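Local coordinates for protein digeranylgeranylglycerophospholipid reductase (Sulfolobus acidocaldarius, PDB 4OPD) that reduces the double bonds of geranylgeranyl chains with its bound FAD, turning unsaturated archaeol precursors into saturated archaeal membrane lipids, at residues G94-A99 with W218-G223; D349-F354 with E415-I420; T86-N91 with I372-L377. All coordinates share one frame; numbering follows the deposited sequence.

Overall arrangement
The three contacts surround the bound geranylgeranyl chains, contact 3 touching both of those given here. Contacts 1 and 3 use two ends of the same strand, 87-97, of the large mixed sheet, with centres about 21 Å apart; both touch the geranylgeranyl diphosphate of chain D, whose far end passes Trp218 and Phe220 beside the flavin while its diphosphate lies near Asn91. Contact 2, a helix pair, has its centre about 30 Å from contact 1 and about 20 Å from contact 3. Contacts 2 and 3 do not touch, their nearest atoms being about 6 Å apart, but they share the lipid of chain F, which meets Phe351 in one and Trp88, Ile372 and Leu377 in the other.

Contact 1: residues G94-A99 with W218-G223; sequences GFELNA and WYFPKG. With GRG (geranylgeranyl diphosphate), chain D.
Glu96 and Lys222 cross at about a right angle, and their charged ends form a salt bridge of 3.2 Å from OE2 to NZ, a weak hydrogen bond in its geometry. The lysine is straight as far as CE and then bends at its last torsion (chi4 -81°), bringing NZ to 2.7 Å from Leu97 O, though at an angle too poor for a hydrogen bond. NZ also forms salt bridges with Asp50, an FAD-binding residue, and with Glu71. On the other side of the glutamate, bent at chi2, OE1 lies 3.4 Å from Phe220 CB, the carboxylate plane turned 54° from the ring. Glu96 CG sits against the Pro221 carbonyl, 3.3 Å from O. Trp218 CD1 stands 3.5 Å above the centre of the Phe220 ring, and the lipid carbon C20 lies over one face of the indole, 3.6 Å from CE3. The same methyl approaches Phe220 CE2 at 3.8 Å, while C16 lies in plane at that ring's edge. Strands 87-97 and 216-221 belong to the large mixed sheet, and both Trp218 and Phe220 also touch the flavin. A buried lysine among three carboxylates is probably kept positively charged, while Phe220 and Trp218 give the isoprenoid end an apolar, aromatic surface.

Contact 2: residues D349-F354 with E415-I420; sequences DIFRRF and ESMKKI. With GRG (geranylgeranyl diphosphate), chain F.
The Phe351 ring has the lipid of chain F over one face, C8 standing 3.6 Å above the plane and offset toward the rim, with C15 in plane at the edge. CZ comes closest, 3.4 Å from lipid C12. Of the guanidinium groups, that of Arg352 has Arg353 CG over its centre and Asp349 at its edge. From helix 410-425, the sulfur of Met417 approaches the Phe351 ring obliquely: SD is 4.9 Å from its centroid and 63° off the ring normal, a Met-aromatic contact that touches CD1 and CB. The methionine turns at chi3 (69°), which carries CE beside Phe351 CB. Helices 332-355 and 410-425 pack almost antiparallel beside the isoprenoid, their local axes at 157° and 9.4 Å apart. Ile350, modelled in two conformers, packs between the helices and against Phe448; in one of them, CG2 slides past Met417 CG at 3.6 Å and CG1 lies 4.1 Å from Ile420 CG2, the two isoleucines reaching toward each other tip to tip. Asp349 OD1 takes three bonds: Arg353 NE and NH2 grip it side-on from above the carboxylate plane, and Arg352 NH2, which also pairs with Asp182, reaches its syn side; Asp349 OD2 pairs with Arg274.

Contact 3: residues T86-N91 with I372-L377; sequences TVWTVN and IKEEDL. With GRG (geranylgeranyl diphosphate), chain F; GRG (geranylgeranyl diphosphate), chain D.
Strand residues 87-91 pass segment 372-377 with Trp88 and Glu374 closest in backbone, their CA atoms 5.7 Å apart. Glu374 has its CG placed between its own N and carbonyl carbon (chi1 61°) and an extended chain beyond, which carries the carboxylate alongside the strand. There OE2 accepts the Thr89 backbone N at 2.9 Å in a nearly straight bond (169°), the amide standing 48° out of the carboxylate plane. The Trp88 ring and this carboxylate are turned almost perpendicular, and the glutamate CB packs against the indole at CG. Farther along the ring, Ile372 crosses it at about a right angle, CG1 lying 3.4 Å from Trp88 CH2, while Leu377 brings CD2 to 4.0 Å from CE3 and equally near Val90 CG1. Strand 87-97 pairs with strand 70-80 in the large mixed sheet, and helix 374-383 packs against this part of it, beside the bound lipids. Two isoprenoids meet the cluster. In the lipid of chain F, C14 lies 3.5 Å from Ile372 CG2 and the C20 methyl 3.6 Å from Trp88 CZ3; Leu377 CD1 touches its C7. The lipid of chain D lies at the Val90-Asn91 end of the segment, where C4 packs by Val90 and the diphosphate comes close to the Asn91 carbonyl, an approach with no bond assigned.

Contact 1: residues G94-A99 with W218-G223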
loop_
_atom_site.group_PDB
_atom_site.type_symbol
_atom_site.label_atom_id
_atom_site.label_comp_id
_atom_site.label_asym_id
_atom_site.label_seq_id
_atom_site.Cartn_x
_atom_site.Cartn_y
_atom_site.Cartn_z
ATOM N N GLY A 94 -4.452 6.527 15.351
ATOM C CA GLY A 94 -4.459 5.351 14.497
ATOM C C GLY A 94 -4.758 4.099 15.298
ATOM O O GLY A 94 -4.953 4.164 16.518
ATOM N N PHE A 95 -4.783 2.957 14.620
ATOM C CA PHE A 95 -5.073 1.689 15.271
ATOM C C PHE A 95 -3.995 0.653 14.988
ATOM O O PHE A 95 -3.520 0.534 13.868
ATOM C CB PHE A 95 -6.410 1.106 14.806
ATOM C CG PHE A 95 -7.570 2.046 14.889
ATOM C CD1 PHE A 95 -7.992 2.543 16.104
ATOM C CD2 PHE A 95 -8.281 2.385 13.742
ATOM C CE1 PHE A 95 -9.084 3.397 16.181
ATOM C CE2 PHE A 95 -9.375 3.230 13.812
ATOM C CZ PHE A 95 -9.777 3.740 15.032
ATOM N N GLU A 96 -3.629 -0.109 16.007
ATOM C CA GLU A 96 -2.913 -1.362 15.808
ATOM C C GLU A 96 -3.938 -2.491 15.808
ATOM O O GLU A 96 -4.510 -2.811 16.851
ATOM C CB GLU A 96 -1.857 -1.584 16.899
ATOM C CG GLU A 96 -0.430 -1.346 16.433
ATOM C CD GLU A 96 -0.016 -2.320 15.339
ATOM O OE1 GLU A 96 0.766 -1.924 14.457
ATOM O OE2 GLU A 96 -0.473 -3.483 15.358
ATOM N N LEU A 97 -4.155 -3.085 14.635
ATOM C CA LEU A 97 -5.233 -4.053 14.408
ATOM C C LEU A 97 -4.841 -5.497 14.566
ATOM O O LEU A 97 -3.690 -5.875 14.347
ATOM C CB LEU A 97 -5.795 -3.887 12.984
ATOM C CG LEU A 97 -6.330 -2.505 12.650
ATOM C CD1 LEU A 97 -7.024 -2.466 11.284
ATOM C CD2 LEU A 97 -7.266 -2.143 13.751
ATOM N N ASN A 98 -5.825 -6.303 14.947
ATOM C CA ASN A 98 -5.844 -7.715 14.614
ATOM C C ASN A 98 -6.369 -7.791 13.183
ATOM O O ASN A 98 -7.583 -7.813 12.970
ATOM C CB ASN A 98 -6.746 -8.496 15.570
ATOM C CG ASN A 98 -6.666 -10.003 15.375
ATOM O OD1 ASN A 98 -6.510 -10.498 14.258
ATOM N ND2 ASN A 98 -6.790 -10.746 16.476
ATOM N N ALA A 99 -5.462 -7.799 12.210
ATOM C CA ALA A 99 -5.867 -7.672 10.815
ATOM C C ALA A 99 -6.843 -8.768 10.343
ATOM O O ALA A 99 -7.887 -8.441 9.787
ATOM C CB ALA A 99 -4.629 -7.622 9.901
ATOM N N TRP A 218 11.007 -1.454 12.288
ATOM C CA TRP A 218 9.929 -0.900 13.091
ATOM C C TRP A 218 9.629 -1.716 14.345
ATOM O O TRP A 218 9.958 -2.891 14.458
ATOM C CB TRP A 218 8.649 -0.752 12.255
ATOM C CG TRP A 218 7.930 -2.034 11.881
ATOM C CD1 TRP A 218 7.036 -2.731 12.649
ATOM C CD2 TRP A 218 7.999 -2.721 10.624
ATOM N NE1 TRP A 218 6.568 -3.822 11.956
ATOM C CE2 TRP A 218 7.139 -3.837 10.710
ATOM C CE3 TRP A 218 8.709 -2.505 9.434
ATOM C CZ2 TRP A 218 6.980 -4.739 9.659
ATOM C CZ3 TRP A 218 8.545 -3.397 8.391
ATOM C CH2 TRP A 218 7.687 -4.503 8.507
ATOM N N TYR A 219 8.943 -1.055 15.256
ATOM C CA TYR A 219 8.602 -1.588 16.548
ATOM C C TYR A 219 7.238 -0.996 16.861
ATOM O O TYR A 219 7.138 0.148 17.305
ATOM C CB TYR A 219 9.684 -1.199 17.551
ATOM C CG TYR A 219 9.504 -1.684 18.969
ATOM C CD1 TYR A 219 8.619 -1.056 19.822
ATOM C CD2 TYR A 219 10.263 -2.747 19.464
ATOM C CE1 TYR A 219 8.470 -1.481 21.142
ATOM C CE2 TYR A 219 10.120 -3.177 20.788
ATOM C CZ TYR A 219 9.223 -2.530 21.613
ATOM O OH TYR A 219 9.056 -2.926 22.926
ATOM N N PHE A 220 6.191 -1.767 16.558
ATOM C CA PHE A 220 4.797 -1.326 16.639
ATOM C C PHE A 220 4.109 -2.023 17.822
ATOM O O PHE A 220 3.715 -3.184 17.699
ATOM C CB PHE A 220 4.024 -1.670 15.347
ATOM C CG PHE A 220 4.390 -0.841 14.147
ATOM C CD1 PHE A 220 5.369 0.145 14.210
ATOM C CD2 PHE A 220 3.728 -1.046 12.940
ATOM C CE1 PHE A 220 5.683 0.898 13.080
ATOM C CE2 PHE A 220 4.038 -0.293 11.823
ATOM C CZ PHE A 220 5.008 0.679 11.892
ATOM N N PRO A 221 3.966 -1.334 18.970
ATOM C CA PRO A 221 3.347 -2.002 20.125
ATOM C C PRO A 221 1.898 -2.433 19.862
ATOM O O PRO A 221 1.123 -1.670 19.282
ATOM C CB PRO A 221 3.413 -0.933 21.229
ATOM C CG PRO A 221 4.597 -0.066 20.844
ATOM C CD PRO A 221 4.519 -0.011 19.323
ATOM N N LYS A 222 1.555 -3.651 20.271
ATOM C CA LYS A 222 0.180 -4.137 20.194
ATOM C C LYS A 222 -0.436 -4.236 21.587
ATOM O O LYS A 222 -1.513 -4.801 21.768
ATOM C CB LYS A 222 0.128 -5.500 19.499
ATOM C CG LYS A 222 0.286 -5.449 17.975
ATOM C CD LYS A 222 0.204 -6.858 17.394
ATOM C CE LYS A 222 0.097 -6.843 15.875
ATOM N NZ LYS A 222 -1.296 -6.573 15.445
ATOM N N GLY A 223 0.262 -3.681 22.571
ATOM C CA GLY A 223 -0.171 -3.746 23.957
ATOM C C GLY A 223 0.988 -3.291 24.816
ATOM O O GLY A 223 2.012 -2.875 24.276
HETATM C C20 GRG D . 5.542 -1.167 8.457
HETATM C C19 GRG D . 5.600 -1.552 5.871
HETATM C C18 GRG D . 5.073 -0.794 7.069
HETATM C C17 GRG D . 4.182 0.206 6.906
HETATM C C16 GRG D . 3.659 0.969 8.102
HETATM C C14 GRG D . 3.714 3.857 9.179
HETATM C C13 GRG D . 2.505 3.059 8.740
HETATM C C15 GRG D . 2.653 2.016 7.652
HETATM C C12 GRG D . 1.298 3.244 9.311
HETATM C C11 GRG D . 1.032 4.234 10.424
HETATM C C9 GRG D . -0.464 4.444 10.486
HETATM C C8 GRG D . -0.855 5.156 11.757
HETATM C C10 GRG D . -1.115 4.378 13.030
HETATM C C7 GRG D . -0.972 6.494 11.757
HETATM C C6 GRG D . -1.358 7.199 13.036
HETATM C C5 GRG D . -0.221 8.112 13.434
HETATM C C3 GRG D . -0.348 9.427 12.693
HETATM C C4 GRG D . 0.806 10.403 12.712
HETATM C C2 GRG D . -1.485 9.729 12.024
HETATM C C1 GRG D . -1.616 11.041 11.283
HETATM O O1 GRG D . -2.906 11.130 10.719
HETATM P PA GRG D . -3.681 12.499 10.867
HETATM O O1A GRG D . -3.614 13.261 9.562
HETATM O O3A GRG D . -2.984 13.351 12.011
HETATM O O2A GRG D . -5.123 12.219 11.225
HETATM P PB GRG D . -3.708 14.433 12.918
HETATM O O1B GRG D . -2.671 15.156 13.754
HETATM O O2B GRG D . -4.433 15.433 12.042
HETATM O O3B GRG D . -4.701 13.729 13.821
#

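Contact 2: residues D349-F354 with E415-I420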
loop_
_atom_site.group_PDB
_atom_site.type_symbol
_atom_site.label_atom_id
_atom_site.label_comp_id
_atom_site.label_asym_id
_atom_site.label_seq_id
_atom_site.Cartn_x
_atom_site.Cartn_y
_atom_site.Cartn_z
ATOM N N ASP A 349 6.770 8.803 -4.746
ATOM C CA ASP A 349 7.581 7.878 -5.537
ATOM C C ASP A 349 8.927 8.545 -5.844
ATOM O O ASP A 349 9.986 7.934 -5.726
ATOM C CB ASP A 349 6.834 7.483 -6.839
ATOM C CG ASP A 349 7.405 6.237 -7.517
ATOM O OD1 ASP A 349 8.540 5.831 -7.206
ATOM O OD2 ASP A 349 6.713 5.648 -8.387
ATOM N N ILE A 350 8.892 9.813 -6.223
ATOM C CA ILE A 350 10.116 10.585 -6.431
ATOM C C ILE A 350 10.905 10.690 -5.139
ATOM O O ILE A 350 12.103 10.408 -5.095
ATOM C CB ILE A 350 9.816 12.001 -6.952
ATOM C CG1 ILE A 350 9.213 11.922 -8.352
ATOM C CG2 ILE A 350 11.091 12.841 -7.002
ATOM C CD1 ILE A 350 10.215 11.528 -9.397
ATOM N N PHE A 351 10.216 11.101 -4.074
ATOM C CA PHE A 351 10.885 11.389 -2.813
ATOM C C PHE A 351 11.537 10.120 -2.267
ATOM O O PHE A 351 12.655 10.175 -1.787
ATOM C CB PHE A 351 9.902 11.995 -1.797
ATOM C CG PHE A 351 10.567 12.601 -0.593
ATOM C CD1 PHE A 351 11.378 13.721 -0.727
ATOM C CD2 PHE A 351 10.376 12.066 0.662
ATOM C CE1 PHE A 351 11.995 14.280 0.374
ATOM C CE2 PHE A 351 10.989 12.623 1.769
ATOM C CZ PHE A 351 11.796 13.735 1.619
ATOM N N ARG A 352 10.838 8.983 -2.365
ATOM C CA ARG A 352 11.390 7.694 -1.960
ATOM C C ARG A 352 12.766 7.429 -2.557
ATOM O O ARG A 352 13.669 6.965 -1.875
ATOM C CB ARG A 352 10.444 6.544 -2.382
ATOM C CG ARG A 352 11.194 5.229 -2.591
ATOM C CD ARG A 352 10.308 4.103 -3.055
ATOM N NE ARG A 352 9.979 4.163 -4.480
ATOM C CZ ARG A 352 10.653 3.515 -5.425
ATOM N NH1 ARG A 352 11.706 2.794 -5.100
ATOM N NH2 ARG A 352 10.273 3.590 -6.691
ATOM N N ARG A 353 12.909 7.678 -3.856
ATOM C CA ARG A 353 14.153 7.363 -4.560
ATOM C C ARG A 353 15.323 8.172 -3.992
ATOM O O ARG A 353 16.466 7.700 -3.919
ATOM C CB ARG A 353 13.987 7.644 -6.053
ATOM C CG ARG A 353 12.943 6.755 -6.698
ATOM C CD ARG A 353 12.417 7.330 -7.997
ATOM N NE ARG A 353 11.210 6.608 -8.376
ATOM C CZ ARG A 353 11.095 5.839 -9.447
ATOM N NH1 ARG A 353 12.110 5.712 -10.290
ATOM N NH2 ARG A 353 9.948 5.217 -9.682
ATOM N N PHE A 354 15.013 9.400 -3.593
ATOM C CA PHE A 354 15.982 10.287 -2.969
ATOM C C PHE A 354 16.414 9.711 -1.621
ATOM O O PHE A 354 17.604 9.531 -1.363
ATOM C CB PHE A 354 15.363 11.686 -2.821
ATOM C CG PHE A 354 16.179 12.650 -1.996
ATOM C CD1 PHE A 354 17.424 13.095 -2.434
ATOM C CD2 PHE A 354 15.668 13.162 -0.807
ATOM C CE1 PHE A 354 18.158 14.003 -1.672
ATOM C CE2 PHE A 354 16.399 14.061 -0.046
ATOM C CZ PHE A 354 17.641 14.488 -0.487
ATOM N N GLU A 415 11.752 20.015 -7.280
ATOM C CA GLU A 415 11.397 20.356 -8.650
ATOM C C GLU A 415 10.782 19.164 -9.382
ATOM O O GLU A 415 9.796 19.321 -10.105
ATOM C CB GLU A 415 12.617 20.876 -9.410
ATOM C CG GLU A 415 13.000 22.292 -9.020
ATOM C CD GLU A 415 14.368 22.706 -9.528
ATOM O OE1 GLU A 415 15.026 21.905 -10.230
ATOM O OE2 GLU A 415 14.790 23.838 -9.215
ATOM N N SER A 416 11.354 17.975 -9.206
ATOM C CA SER A 416 10.827 16.813 -9.901
ATOM C C SER A 416 9.487 16.404 -9.311
ATOM O O SER A 416 8.605 15.926 -10.025
ATOM C CB SER A 416 11.806 15.631 -9.837
ATOM O OG SER A 416 12.931 15.861 -10.666
ATOM N N MET A 417 9.347 16.566 -8.001
ATOM C CA MET A 417 8.095 16.234 -7.325
ATOM C C MET A 417 7.005 17.161 -7.843
ATOM O O MET A 417 5.863 16.755 -8.059
ATOM C CB MET A 417 8.242 16.357 -5.805
ATOM C CG MET A 417 9.061 15.226 -5.137
ATOM S SD MET A 417 9.451 15.504 -3.375
ATOM C CE MET A 417 7.830 15.363 -2.624
ATOM N N LYS A 418 7.378 18.417 -8.027
ATOM C CA LYS A 418 6.479 19.424 -8.581
ATOM C C LYS A 418 6.012 19.034 -9.977
ATOM O O LYS A 418 4.832 19.161 -10.313
ATOM C CB LYS A 418 7.179 20.788 -8.619
ATOM C CG LYS A 418 6.370 21.902 -9.292
ATOM C CD LYS A 418 7.144 23.221 -9.291
ATOM C CE LYS A 418 6.283 24.382 -9.770
ATOM N NZ LYS A 418 5.117 24.620 -8.869
ATOM N N LYS A 419 6.940 18.559 -10.788
ATOM C CA LYS A 419 6.648 18.178 -12.143
ATOM C C LYS A 419 5.645 17.026 -12.155
ATOM O O LYS A 419 4.725 17.002 -12.864
ATOM C CB LYS A 419 7.887 17.687 -12.858
ATOM C CG LYS A 419 8.643 18.708 -13.670
ATOM C CD LYS A 419 9.980 18.176 -14.181
ATOM C CE LYS A 419 10.862 19.253 -14.775
ATOM N NZ LYS A 419 12.256 18.811 -15.066
ATOM N N ILE A 420 5.901 16.047 -11.335
ATOM C CA ILE A 420 5.095 14.839 -11.402
ATOM C C ILE A 420 3.724 15.126 -10.785
ATOM O O ILE A 420 2.718 14.582 -11.232
ATOM C CB ILE A 420 5.802 13.632 -10.730
ATOM C CG1 ILE A 420 5.326 12.321 -11.370
ATOM C CG2 ILE A 420 5.589 13.602 -9.207
ATOM C CD1 ILE A 420 6.126 11.088 -10.944
HETATM C C20 GRG F . 15.013 13.773 7.264
HETATM C C19 GRG F . 17.312 13.273 6.116
HETATM C C18 GRG F . 16.012 14.046 6.164
HETATM C C17 GRG F . 15.740 14.986 5.241
HETATM C C16 GRG F . 14.452 15.781 5.294
HETATM C C14 GRG F . 12.714 18.023 3.096
HETATM C C13 GRG F . 12.672 16.645 3.717
HETATM C C15 GRG F . 13.949 15.856 3.885
HETATM C C12 GRG F . 11.498 16.085 4.077
HETATM C C11 GRG F . 10.172 16.786 3.876
HETATM C C9 GRG F . 9.640 16.335 2.521
HETATM C C8 GRG F . 8.568 15.268 2.681
HETATM C C10 GRG F . 7.721 14.931 1.472
HETATM C C7 GRG F . 8.367 14.637 3.864
HETATM C C6 GRG F . 7.269 13.609 4.122
HETATM C C5 GRG F . 7.499 12.216 3.619
HETATM C C3 GRG F . 6.407 11.349 4.215
HETATM C C4 GRG F . 6.427 11.050 5.696
HETATM C C2 GRG F . 5.425 10.829 3.447
HETATM C C1 GRG F . 4.364 9.938 4.076
HETATM O O1 GRG F . 3.138 10.014 3.383
#

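Contact 3: residues T86-N91 with I372-L377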
loop_
_atom_site.group_PDB
_atom_site.type_symbol
_atom_site.label_atom_id
_atom_site.label_comp_id
_atom_site.label_asym_id
_atom_site.label_seq_id
_atom_site.Cartn_x
_atom_site.Cartn_y
_atom_site.Cartn_z
ATOM N N THR A 86 18.736 11.253 17.340
ATOM C CA THR A 86 17.668 12.193 17.031
ATOM C C THR A 86 16.348 11.482 16.803
ATOM O O THR A 86 16.246 10.628 15.929
ATOM C CB THR A 86 17.997 13.024 15.791
ATOM O OG1 THR A 86 19.246 13.693 15.992
ATOM C CG2 THR A 86 16.910 14.055 15.562
ATOM N N VAL A 87 15.331 11.860 17.572
ATOM C CA VAL A 87 14.000 11.266 17.414
ATOM C C VAL A 87 12.976 12.339 17.088
ATOM O O VAL A 87 12.855 13.320 17.817
ATOM C CB VAL A 87 13.553 10.532 18.686
ATOM C CG1 VAL A 87 12.123 10.013 18.534
ATOM C CG2 VAL A 87 14.516 9.411 18.997
ATOM N N TRP A 88 12.249 12.154 15.992
ATOM C CA TRP A 88 11.179 13.068 15.630
ATOM C C TRP A 88 9.835 12.453 15.955
ATOM O O TRP A 88 9.603 11.283 15.666
ATOM C CB TRP A 88 11.243 13.415 14.149
ATOM C CG TRP A 88 12.342 14.379 13.805
ATOM C CD1 TRP A 88 13.111 15.103 14.671
ATOM C CD2 TRP A 88 12.794 14.707 12.491
ATOM N NE1 TRP A 88 14.015 15.873 13.969
ATOM C CE2 TRP A 88 13.838 15.644 12.628
ATOM C CE3 TRP A 88 12.411 14.301 11.208
ATOM C CZ2 TRP A 88 14.504 16.178 11.533
ATOM C CZ3 TRP A 88 13.076 14.833 10.120
ATOM C CH2 TRP A 88 14.112 15.763 10.293
ATOM N N THR A 89 8.955 13.237 16.567
ATOM C CA THR A 89 7.632 12.745 16.926
ATOM C C THR A 89 6.561 13.354 16.025
ATOM O O THR A 89 6.568 14.557 15.764
ATOM C CB THR A 89 7.300 13.052 18.404
ATOM O OG1 THR A 89 8.284 12.443 19.249
ATOM C CG2 THR A 89 5.919 12.509 18.766
ATOM N N VAL A 90 5.662 12.514 15.518
ATOM C CA VAL A 90 4.497 13.013 14.797
ATOM C C VAL A 90 3.255 12.454 15.471
ATOM O O VAL A 90 3.102 11.247 15.606
ATOM C CB VAL A 90 4.519 12.642 13.283
ATOM C CG1 VAL A 90 5.617 13.409 12.561
ATOM C CG2 VAL A 90 4.705 11.151 13.080
ATOM N N ASN A 91 2.383 13.341 15.928
ATOM C CA ASN A 91 1.173 12.919 16.615
ATOM C C ASN A 91 0.035 12.716 15.621
ATOM O O ASN A 91 -0.069 13.435 14.624
ATOM C CB ASN A 91 0.779 13.938 17.687
ATOM C CG ASN A 91 1.879 14.163 18.711
ATOM O OD1 ASN A 91 2.174 15.298 19.080
ATOM N ND2 ASN A 91 2.492 13.082 19.169
ATOM N N ILE A 372 14.448 19.866 8.643
ATOM C CA ILE A 372 13.031 20.224 8.625
ATOM C C ILE A 372 12.496 20.169 10.041
ATOM O O ILE A 372 13.084 19.519 10.905
ATOM C CB ILE A 372 12.173 19.278 7.740
ATOM C CG1 ILE A 372 12.322 17.829 8.194
ATOM C CG2 ILE A 372 12.550 19.419 6.288
ATOM C CD1 ILE A 372 11.295 16.878 7.595
ATOM N N LYS A 373 11.386 20.853 10.289
ATOM C CA LYS A 373 10.721 20.709 11.572
ATOM C C LYS A 373 9.979 19.373 11.586
ATOM O O LYS A 373 9.566 18.885 10.534
ATOM C CB LYS A 373 9.758 21.863 11.826
ATOM C CG LYS A 373 10.417 23.226 11.826
ATOM C CD LYS A 373 9.386 24.314 12.060
ATOM C CE LYS A 373 10.026 25.686 12.073
ATOM N NZ LYS A 373 9.006 26.753 12.252
ATOM N N GLU A 374 9.807 18.783 12.767
ATOM C CA GLU A 374 9.040 17.551 12.863
ATOM C C GLU A 374 7.586 17.829 12.467
ATOM O O GLU A 374 6.870 16.921 12.036
ATOM C CB GLU A 374 9.136 16.932 14.273
ATOM C CG GLU A 374 8.607 17.785 15.413
ATOM C CD GLU A 374 8.785 17.124 16.783
ATOM O OE1 GLU A 374 8.188 17.620 17.764
ATOM O OE2 GLU A 374 9.515 16.110 16.887
ATOM N N GLU A 375 7.161 19.087 12.574
ATOM C CA GLU A 375 5.807 19.445 12.168
ATOM C C GLU A 375 5.696 19.529 10.646
ATOM O O GLU A 375 4.649 19.212 10.080
ATOM C CB GLU A 375 5.370 20.761 12.817
ATOM C CG GLU A 375 6.016 22.010 12.259
ATOM C CD GLU A 375 5.760 23.219 13.136
ATOM O OE1 GLU A 375 5.611 24.337 12.597
ATOM O OE2 GLU A 375 5.711 23.048 14.371
ATOM N N ASP A 376 6.771 19.942 9.979
ATOM C CA ASP A 376 6.743 20.015 8.526
ATOM C C ASP A 376 6.641 18.623 7.928
ATOM O O ASP A 376 6.098 18.450 6.836
ATOM C CB ASP A 376 7.973 20.746 7.993
ATOM C CG ASP A 376 7.693 22.205 7.713
ATOM O OD1 ASP A 376 6.522 22.528 7.417
ATOM O OD2 ASP A 376 8.631 23.028 7.790
ATOM N N LEU A 377 7.143 17.638 8.662
ATOM C CA LEU A 377 7.042 16.248 8.269
ATOM C C LEU A 377 5.577 15.873 8.084
ATOM O O LEU A 377 5.205 15.266 7.086
ATOM C CB LEU A 377 7.696 15.355 9.320
ATOM C CG LEU A 377 8.112 13.961 8.882
ATOM C CD1 LEU A 377 9.059 14.076 7.706
ATOM C CD2 LEU A 377 8.763 13.232 10.053
HETATM C C20 GRG F . 15.013 13.773 7.264
HETATM C C19 GRG F . 17.312 13.273 6.116
HETATM C C18 GRG F . 16.012 14.046 6.164
HETATM C C17 GRG F . 15.740 14.986 5.241
HETATM C C16 GRG F . 14.452 15.781 5.294
HETATM C C14 GRG F . 12.714 18.023 3.096
HETATM C C13 GRG F . 12.672 16.645 3.717
HETATM C C15 GRG F . 13.949 15.856 3.885
HETATM C C12 GRG F . 11.498 16.085 4.077
HETATM C C11 GRG F . 10.172 16.786 3.876
HETATM C C9 GRG F . 9.640 16.335 2.521
HETATM C C8 GRG F . 8.568 15.268 2.681
HETATM C C10 GRG F . 7.721 14.931 1.472
HETATM C C7 GRG F . 8.367 14.637 3.864
HETATM C C6 GRG F . 7.269 13.609 4.122
HETATM C C5 GRG F . 7.499 12.216 3.619
HETATM C C3 GRG F . 6.407 11.349 4.215
HETATM C C4 GRG F . 6.427 11.050 5.696
HETATM C C2 GRG F . 5.425 10.829 3.447
HETATM C C1 GRG F . 4.364 9.938 4.076
HETATM O O1 GRG F . 3.138 10.014 3.383
HETATM C C20 GRG D . 5.542 -1.167 8.457
HETATM C C19 GRG D . 5.600 -1.552 5.871
HETATM C C18 GRG D . 5.073 -0.794 7.069
HETATM C C17 GRG D . 4.182 0.206 6.906
HETATM C C16 GRG D . 3.659 0.969 8.102
HETATM C C14 GRG D . 3.714 3.857 9.179
HETATM C C13 GRG D . 2.505 3.059 8.740
HETATM C C15 GRG D . 2.653 2.016 7.652
HETATM C C12 GRG D . 1.298 3.244 9.311
HETATM C C11 GRG D . 1.032 4.234 10.424
HETATM C C9 GRG D . -0.464 4.444 10.486
HETATM C C8 GRG D . -0.855 5.156 11.757
HETATM C C10 GRG D . -1.115 4.378 13.030
HETATM C C7 GRG D . -0.972 6.494 11.757
HETATM C C6 GRG D . -1.358 7.199 13.036
HETATM C C5 GRG D . -0.221 8.112 13.434
HETATM C C3 GRG D . -0.348 9.427 12.693
HETATM C C4 GRG D . 0.806 10.403 12.712
HETATM C C2 GRG D . -1.485 9.729 12.024
HETATM C C1 GRG D . -1.616 11.041 11.283
HETATM O O1 GRG D . -2.906 11.130 10.719
HETATM P PA GRG D . -3.681 12.499 10.867
HETATM O O1A GRG D . -3.614 13.261 9.562
HETATM O O3A GRG D . -2.984 13.351 12.011
HETATM O O2A GRG D . -5.123 12.219 11.225
HETATM P PB GRG D . -3.708 14.433 12.918
HETATM O O1B GRG D . -2.671 15.156 13.754
HETATM O O2B GRG D . -4.433 15.433 12.042
HETATM O O3B GRG D . -4.701 13.729 13.821
#